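Local coordinates for protein 4-hydroxybutyrate coenzyme A transferase (Shewanella oneidensis, PDB 2OAS) that probably catalyses the transfer of coenzyme A between carboxylic acids such as 4-hydroxybutyrate and acetate, at residues 306-311 with 319-324; 361-366 with 405-410. All blocks are in the same frame, centred on the assembly; numbering follows the deposited sequence.

Contact 1 of 2, residues 306-311 with 319-324; sequences SALQVD and DSIGTK. With COA (coenzyme A), chain C.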
loop_
_atom_site.group_PDB
_atom_site.type_symbol
_atom_site.label_atom_id
_atom_site.label_comp_id
_atom_site.label_asym_id
_atom_site.label_seq_id
_atom_site.Cartn_x
_atom_site.Cartn_y
_atom_site.Cartn_z
ATOM N N SER A 306 15.096 -0.095 4.219
ATOM C CA SER A 306 15.899 -1.147 3.616
ATOM C C SER A 306 15.045 -2.308 3.132
ATOM O O SER A 306 13.826 -2.312 3.300
ATOM C CB SER A 306 16.943 -1.650 4.615
ATOM O OG SER A 306 17.835 -2.550 3.983
ATOM N N ALA A 307 15.693 -3.293 2.532
ATOM C CA ALA A 307 14.990 -4.456 2.012
ATOM C C ALA A 307 15.890 -5.695 1.937
ATOM O O ALA A 307 17.107 -5.602 1.994
ATOM C CB ALA A 307 14.430 -4.147 0.645
ATOM N N LEU A 308 15.264 -6.853 1.797
ATOM C CA LEU A 308 15.985 -8.102 1.702
ATOM C C LEU A 308 16.186 -8.522 0.251
ATOM O O LEU A 308 17.265 -8.938 -0.128
ATOM C CB LEU A 308 15.218 -9.204 2.434
ATOM C CG LEU A 308 15.021 -8.937 3.924
ATOM C CD1 LEU A 308 13.978 -9.894 4.465
ATOM C CD2 LEU A 308 16.352 -9.057 4.668
ATOM N N GLN A 309 15.144 -8.419 -0.557
ATOM C CA GLN A 309 15.235 -8.807 -1.965
ATOM C C GLN A 309 14.341 -7.936 -2.853
ATOM O O GLN A 309 13.200 -7.618 -2.501
ATOM C CB GLN A 309 14.845 -10.280 -2.117
ATOM C CG GLN A 309 14.788 -10.815 -3.548
ATOM C CD GLN A 309 14.349 -12.293 -3.607
ATOM O OE1 GLN A 309 13.237 -12.647 -3.183
ATOM N NE2 GLN A 309 15.226 -13.152 -4.126
ATOM N N VAL A 310 14.876 -7.554 -4.011
ATOM C CA VAL A 310 14.147 -6.729 -4.976
ATOM C C VAL A 310 14.225 -7.344 -6.372
ATOM O O VAL A 310 15.311 -7.734 -6.808
ATOM C CB VAL A 310 14.752 -5.327 -5.052
ATOM C CG1 VAL A 310 13.880 -4.447 -5.912
ATOM C CG2 VAL A 310 14.919 -4.746 -3.645
ATOM N N ASP A 311 13.097 -7.418 -7.080
ATOM C CA ASP A 311 13.104 -7.988 -8.423
ATOM C C ASP A 311 13.366 -6.925 -9.491
ATOM O O ASP A 311 13.272 -5.730 -9.219
ATOM C CB ASP A 311 11.788 -8.738 -8.717
ATOM C CG ASP A 311 10.597 -7.810 -8.895
ATOM O OD1 ASP A 311 10.775 -6.576 -8.811
ATOM O OD2 ASP A 311 9.472 -8.315 -9.116
ATOM N N ASP A 319 10.291 -8.540 4.610
ATOM C CA ASP A 319 9.858 -9.211 5.840
ATOM C C ASP A 319 10.259 -10.695 5.879
ATOM O O ASP A 319 10.068 -11.369 6.888
ATOM C CB ASP A 319 8.337 -9.071 6.011
ATOM C CG ASP A 319 7.549 -9.979 5.077
ATOM O OD1 ASP A 319 7.955 -10.140 3.907
ATOM O OD2 ASP A 319 6.511 -10.523 5.516
ATOM N N SER A 320 10.843 -11.198 4.797
ATOM C CA SER A 320 11.201 -12.606 4.771
ATOM C C SER A 320 12.145 -12.990 3.633
ATOM O O SER A 320 12.463 -12.170 2.778
ATOM C CB SER A 320 9.924 -13.423 4.642
ATOM O OG SER A 320 9.162 -12.929 3.554
ATOM N N ILE A 321 12.591 -14.244 3.652
ATOM C CA ILE A 321 13.469 -14.785 2.614
ATOM C C ILE A 321 12.760 -16.034 2.086
ATOM O O ILE A 321 12.937 -17.137 2.605
ATOM C CB ILE A 321 14.868 -15.172 3.174
ATOM C CG1 ILE A 321 15.616 -13.910 3.612
ATOM C CG2 ILE A 321 15.689 -15.896 2.109
ATOM C CD1 ILE A 321 16.894 -14.202 4.359
ATOM N N GLY A 322 11.951 -15.843 1.050
ATOM C CA GLY A 322 11.201 -16.940 0.496
ATOM C C GLY A 322 9.966 -17.123 1.352
ATOM O O GLY A 322 9.164 -16.201 1.496
ATOM N N THR A 323 9.823 -18.305 1.937
ATOM C CA THR A 323 8.679 -18.612 2.786
ATOM C C THR A 323 9.036 -18.518 4.267
ATOM O O THR A 323 8.169 -18.671 5.130
ATOM C CB THR A 323 8.163 -20.024 2.518
ATOM O OG1 THR A 323 9.186 -20.971 2.851
ATOM C CG2 THR A 323 7.781 -20.185 1.055
ATOM N N LYS A 324 10.314 -18.291 4.561
ATOM C CA LYS A 324 10.755 -18.186 5.943
ATOM C C LYS A 324 10.700 -16.739 6.397
ATOM O O LYS A 324 11.403 -15.884 5.854
ATOM C CB LYS A 324 12.178 -18.718 6.109
ATOM C CG LYS A 324 12.940 -18.878 4.815
ATOM C CD LYS A 324 12.921 -20.341 4.328
ATOM C CE LYS A 324 12.149 -20.519 3.004
ATOM N NZ LYS A 324 12.692 -19.730 1.847
HETATM N N1A COA C . 18.672 -13.725 0.153
HETATM C C2A COA C . 19.326 -14.666 1.060
HETATM N N3A COA C . 19.817 -14.057 2.313
HETATM C C4A COA C . 19.674 -12.619 2.601
HETATM C C5A COA C . 19.014 -11.703 1.705
HETATM C C6A COA C . 18.521 -12.287 0.436
HETATM N N6A COA C . 17.871 -11.471 -0.521
HETATM N N7A COA C . 19.021 -10.422 2.232
HETATM C C8A COA C . 19.668 -10.559 3.472
HETATM N N9A COA C . 20.071 -11.890 3.726
HETATM C C1B COA C . 20.771 -12.420 4.878
HETATM C C2B COA C . 22.132 -11.793 5.310
HETATM O O2B COA C . 23.211 -12.623 5.065
HETATM C C3B COA C . 21.991 -11.406 6.781
HETATM O O3B COA C . 23.044 -12.031 7.580
HETATM P P3B COA C . 23.192 -11.836 9.145
HETATM O O7A COA C . 23.304 -10.431 9.585
HETATM O O8A COA C . 22.006 -12.439 9.825
HETATM O O9A COA C . 24.361 -12.585 9.585
HETATM C C4B COA C . 20.620 -11.779 7.201
HETATM O O4B COA C . 19.927 -12.369 6.088
HETATM C C5B COA C . 20.118 -10.387 7.776
HETATM O O5B COA C . 20.062 -9.382 6.750
HETATM P P1A COA C . 20.312 -7.750 6.930
HETATM O O1A COA C . 21.587 -7.409 7.496
HETATM O O2A COA C . 20.185 -7.017 5.613
HETATM O O3A COA C . 19.119 -7.352 7.885
HETATM P P2A COA C . 18.847 -5.899 8.370
HETATM O O4A COA C . 18.911 -5.859 9.829
HETATM O O5A COA C . 19.825 -4.966 7.842
HETATM O O6A COA C . 17.593 -5.323 7.865
HETATM C CBP COA C . 15.284 -5.392 6.838
HETATM C CCP COA C . 16.900 -5.251 6.621
HETATM C CDP COA C . 15.384 -6.895 7.278
HETATM C CEP COA C . 14.506 -5.292 5.455
HETATM C CAP COA C . 14.680 -4.437 8.086
HETATM O OAP COA C . 14.922 -3.106 7.534
HETATM C C9P COA C . 13.171 -4.582 8.319
HETATM O O9P COA C . 12.803 -5.212 9.299
HETATM N N8P COA C . 12.297 -3.960 7.392
HETATM C C7P COA C . 10.845 -3.876 7.309
HETATM C C6P COA C . 10.203 -2.440 7.287
HETATM C C5P COA C . 9.977 -1.820 8.605
HETATM O O5P COA C . 8.932 -1.201 8.834
HETATM N N4P COA C . 11.039 -2.011 9.559
HETATM C C3P COA C . 11.189 -1.586 10.943
HETATM C C2P COA C . 10.916 -0.065 11.248
HETATM S S1P COA C . 9.706 0.189 12.578
#
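With CG turned anti to the carbonyl carbon (chi1 -61°), L308 leans towards residues 319-324, and I321 takes the same first torsion for CG1 (-67°), bringing its CD1 to the nucleotide. Both residues line the coenzyme A pocket beside a classic beta bulge where strand 309-311 begins: L308 and Q309 both face C317 of strand 316-317. The forked end of leucine suits this position because its two methyls do different work. CD1 of L308 lies against the backbone of the second segment, 3.2 Å from S320 O, with I321 CG1 further off at 4.4 Å. The other branch serves the ligand: L308 CD2 is 3.5 Å from CDP, a methyl of the pantoate part of COA. I321, beta-branched and apolar, lays its CD1 over the adenine, 3.6 Å from COA N3A.

Beyond I321 the chain reverses in a type II' turn ending at K324, and I321 N donates back to K324 O (3.0 Å), pairing the strands on either side of it. Glycine fits the second position, since the backbone of G322 takes angles that a side chain would make strained. S320 OG donates to D319 OD1 (3.1 Å) from well above the carboxylate plane, while D319 OD2 makes a salt bridge with R377 of the second subunit, a link across the dimer interface.

No hydrogen bond joins the two segments directly, but the backbone holds the adenine amino group, consistent with recognition of the base: COA N6A donates to L308 O over 2.6 Å, nearly straight at 169°.

Contact 2 of 2, residues 361-366 with 405-410; sequences SRIASV and INIAHP. With COA (coenzyme A), chain C.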
loop_
_atom_site.group_PDB
_atom_site.type_symbol
_atom_site.label_atom_id
_atom_site.label_comp_id
_atom_site.label_asym_id
_atom_site.label_seq_id
_atom_site.Cartn_x
_atom_site.Cartn_y
_atom_site.Cartn_z
ATOM N N SER A 361 22.520 -12.339 -4.831
ATOM C CA SER A 361 22.199 -10.998 -5.293
ATOM C C SER A 361 20.864 -10.568 -4.690
ATOM O O SER A 361 19.864 -11.272 -4.833
ATOM C CB SER A 361 22.106 -10.992 -6.820
ATOM O OG SER A 361 21.702 -9.730 -7.314
ATOM N N ARG A 362 20.847 -9.426 -4.003
ATOM C CA ARG A 362 19.612 -8.937 -3.402
ATOM C C ARG A 362 18.655 -8.491 -4.505
ATOM O O ARG A 362 17.432 -8.464 -4.339
ATOM C CB ARG A 362 19.903 -7.791 -2.430
ATOM C CG ARG A 362 20.702 -8.234 -1.218
ATOM C CD ARG A 362 20.414 -7.372 -0.017
ATOM N NE ARG A 362 21.131 -7.858 1.151
ATOM C CZ ARG A 362 20.943 -7.417 2.391
ATOM N NH1 ARG A 362 21.655 -7.931 3.382
ATOM N NH2 ARG A 362 20.049 -6.474 2.651
ATOM N N ILE A 363 19.234 -8.139 -5.644
ATOM C CA ILE A 363 18.457 -7.739 -6.791
ATOM C C ILE A 363 18.387 -8.975 -7.670
ATOM O O ILE A 363 19.317 -9.276 -8.420
ATOM C CB ILE A 363 19.142 -6.626 -7.552
ATOM C CG1 ILE A 363 19.389 -5.451 -6.613
ATOM C CG2 ILE A 363 18.304 -6.218 -8.736
ATOM C CD1 ILE A 363 20.230 -4.375 -7.218
ATOM N N ALA A 364 17.284 -9.706 -7.544
ATOM C CA ALA A 364 17.061 -10.926 -8.302
ATOM C C ALA A 364 16.136 -10.637 -9.462
ATOM O O ALA A 364 15.363 -9.684 -9.428
ATOM C CB ALA A 364 16.438 -11.987 -7.411
ATOM N N SER A 365 16.214 -11.469 -10.494
ATOM C CA SER A 365 15.361 -11.280 -11.650
ATOM C C SER A 365 13.903 -11.426 -11.205
ATOM O O SER A 365 13.017 -10.746 -11.713
ATOM C CB SER A 365 15.695 -12.315 -12.721
ATOM O OG SER A 365 15.506 -13.620 -12.214
ATOM N N VAL A 366 13.662 -12.309 -10.246
ATOM C CA VAL A 366 12.318 -12.506 -9.751
ATOM C C VAL A 366 12.385 -12.858 -8.277
ATOM O O VAL A 366 13.366 -13.434 -7.805
ATOM C CB VAL A 366 11.590 -13.636 -10.523
ATOM C CG1 VAL A 366 12.196 -14.985 -10.182
ATOM C CG2 VAL A 366 10.123 -13.618 -10.198
ATOM N N ILE A 405 19.594 -3.301 -12.884
ATOM C CA ILE A 405 20.787 -4.078 -13.156
ATOM C C ILE A 405 22.035 -3.186 -13.149
ATOM O O ILE A 405 23.152 -3.686 -13.026
ATOM C CB ILE A 405 20.711 -4.823 -14.504
ATOM C CG1 ILE A 405 20.731 -3.836 -15.647
ATOM C CG2 ILE A 405 19.425 -5.621 -14.594
ATOM C CD1 ILE A 405 20.699 -4.519 -16.979
ATOM N N ASN A 406 21.860 -1.872 -13.261
ATOM C CA ASN A 406 23.007 -0.973 -13.243
ATOM C C ASN A 406 23.549 -0.724 -11.840
ATOM O O ASN A 406 24.669 -0.235 -11.696
ATOM C CB ASN A 406 22.681 0.369 -13.895
ATOM C CG ASN A 406 22.578 0.271 -15.408
ATOM O OD1 ASN A 406 23.363 -0.434 -16.055
ATOM N ND2 ASN A 406 21.614 0.992 -15.986
ATOM N N ILE A 407 22.765 -1.040 -10.813
ATOM C CA ILE A 407 23.234 -0.858 -9.440
ATOM C C ILE A 407 23.416 -2.222 -8.775
ATOM O O ILE A 407 23.766 -2.326 -7.601
ATOM C CB ILE A 407 22.260 0.018 -8.583
ATOM C CG1 ILE A 407 20.906 -0.679 -8.436
ATOM C CG2 ILE A 407 22.112 1.407 -9.209
ATOM C CD1 ILE A 407 19.907 0.104 -7.605
ATOM N N ALA A 408 23.164 -3.276 -9.535
ATOM C CA ALA A 408 23.337 -4.627 -9.014
ATOM C C ALA A 408 24.827 -4.961 -9.070
ATOM O O ALA A 408 25.559 -4.400 -9.881
ATOM C CB ALA A 408 22.545 -5.617 -9.859
ATOM N N HIS A 409 25.284 -5.864 -8.216
ATOM C CA HIS A 409 26.701 -6.221 -8.232
ATOM C C HIS A 409 27.057 -6.745 -9.620
ATOM O O HIS A 409 26.347 -7.587 -10.174
ATOM C CB HIS A 409 26.995 -7.285 -7.171
ATOM C CG HIS A 409 28.459 -7.520 -6.936
ATOM N ND1 HIS A 409 29.269 -8.176 -7.841
ATOM C CD2 HIS A 409 29.253 -7.201 -5.882
ATOM C CE1 HIS A 409 30.496 -8.252 -7.352
ATOM N NE2 HIS A 409 30.513 -7.670 -6.166
ATOM N N PRO A 410 28.163 -6.245 -10.199
ATOM C CA PRO A 410 28.599 -6.675 -11.529
ATOM C C PRO A 410 28.713 -8.192 -11.744
ATOM O O PRO A 410 28.650 -8.658 -12.876
ATOM C CB PRO A 410 29.927 -5.934 -11.712
ATOM C CG PRO A 410 30.394 -5.706 -10.300
ATOM C CD PRO A 410 29.141 -5.318 -9.601
HETATM N N1A COA C . 18.672 -13.725 0.153
HETATM C C2A COA C . 19.326 -14.666 1.060
HETATM N N3A COA C . 19.817 -14.057 2.313
HETATM C C4A COA C . 19.674 -12.619 2.601
HETATM C C5A COA C . 19.014 -11.703 1.705
HETATM C C6A COA C . 18.521 -12.287 0.436
HETATM N N6A COA C . 17.871 -11.471 -0.521
HETATM N N7A COA C . 19.021 -10.422 2.232
HETATM C C8A COA C . 19.668 -10.559 3.472
HETATM N N9A COA C . 20.071 -11.890 3.726
HETATM C C1B COA C . 20.771 -12.420 4.878
HETATM C C2B COA C . 22.132 -11.793 5.310
HETATM O O2B COA C . 23.211 -12.623 5.065
HETATM C C3B COA C . 21.991 -11.406 6.781
HETATM O O3B COA C . 23.044 -12.031 7.580
HETATM P P3B COA C . 23.192 -11.836 9.145
HETATM O O7A COA C . 23.304 -10.431 9.585
HETATM O O8A COA C . 22.006 -12.439 9.825
HETATM O O9A COA C . 24.361 -12.585 9.585
HETATM C C4B COA C . 20.620 -11.779 7.201
HETATM O O4B COA C . 19.927 -12.369 6.088
HETATM C C5B COA C . 20.118 -10.387 7.776
HETATM O O5B COA C . 20.062 -9.382 6.750
HETATM P P1A COA C . 20.312 -7.750 6.930
HETATM O O1A COA C . 21.587 -7.409 7.496
HETATM O O2A COA C . 20.185 -7.017 5.613
HETATM O O3A COA C . 19.119 -7.352 7.885
HETATM P P2A COA C . 18.847 -5.899 8.370
HETATM O O4A COA C . 18.911 -5.859 9.829
HETATM O O5A COA C . 19.825 -4.966 7.842
HETATM O O6A COA C . 17.593 -5.323 7.865
HETATM C CBP COA C . 15.284 -5.392 6.838
HETATM C CCP COA C . 16.900 -5.251 6.621
HETATM C CDP COA C . 15.384 -6.895 7.278
HETATM C CEP COA C . 14.506 -5.292 5.455
HETATM C CAP COA C . 14.680 -4.437 8.086
HETATM O OAP COA C . 14.922 -3.106 7.534
HETATM C C9P COA C . 13.171 -4.582 8.319
HETATM O O9P COA C . 12.803 -5.212 9.299
HETATM N N8P COA C . 12.297 -3.960 7.392
HETATM C C7P COA C . 10.845 -3.876 7.309
HETATM C C6P COA C . 10.203 -2.440 7.287
HETATM C C5P COA C . 9.977 -1.820 8.605
HETATM O O5P COA C . 8.932 -1.201 8.834
HETATM N N4P COA C . 11.039 -2.011 9.559
HETATM C C3P COA C . 11.189 -1.586 10.943
HETATM C C2P COA C . 10.916 -0.065 11.248
HETATM S S1P COA C . 9.706 0.189 12.578
HETATM O O HOH W 1 23.477 -7.553 -6.948
#
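A single methyl carries every direct close contact here: CD1 of I363 reaches from residues 361-366 to I407 and A408, and the one polar link between the segments is a water. The isoleucine sets CG1 anti to the carbonyl carbon (chi1 -57°) with CD1 extended beyond it, a shape long enough to bridge to the neighbouring loop. Its tip comes down on A408, 3.6 Å from CA of that residue, and CG1 of I407 lies alongside at 3.9 Å from I363 CD1. Alanine suits the receiving position because its small side chain lets the methyl come in close to the main chain, and isoleucine at 407 adds a further apolar surface.

The water accepts from H409 N at 2.8 Å and donates to S361 OG. That same hydroxyl donates a hydrogen bond to I363 O over 2.7 Å, approaching from above the carbonyl plane, so a small serine ties the water to the segment's own backbone. H409 stands at the N-cap of the following helix, its ND1 accepting from D411 N and its ring meeting Y387 edge-to-face.

R362 points to the coenzyme. Its extended arm brings NH1 within 2.8 Å of COA O2A and NH2 within 3.0 Å of the same phosphate oxygen; both bonds are bent, at 144° and 135°, as expected when two nitrogens share one acceptor. C8A of the adenine lies over one guanidinium face, off-centre, so the arginine meets the coenzyme through both its charge and its flat face.

Helix 410-422 packs against this contact through F412, touched by S361, and L416, touched by A408, while I407 rests on I383 and T385 of strand 382-385.

Running from the N terminus, the chain leaves strand 301-305 and enters contact 1, which closes a short loop holding strand 316-317. Only after that is complete does 361-366 open contact 2, which spans a longer excursion through strands 373-375, 382-385 and 388-391 and helix 397-405. The two are in series, neither nested nor crossing. Their first segments lie side by side in one mixed sheet, where strands 309-311 and 363-364 run parallel: V310 N lies 2.7 Å from R362 O and V310 O lies 2.9 Å from A364 N, both probable hydrogen bonds. Together they connect the coenzyme A pocket to helix 410-422 near the C terminus.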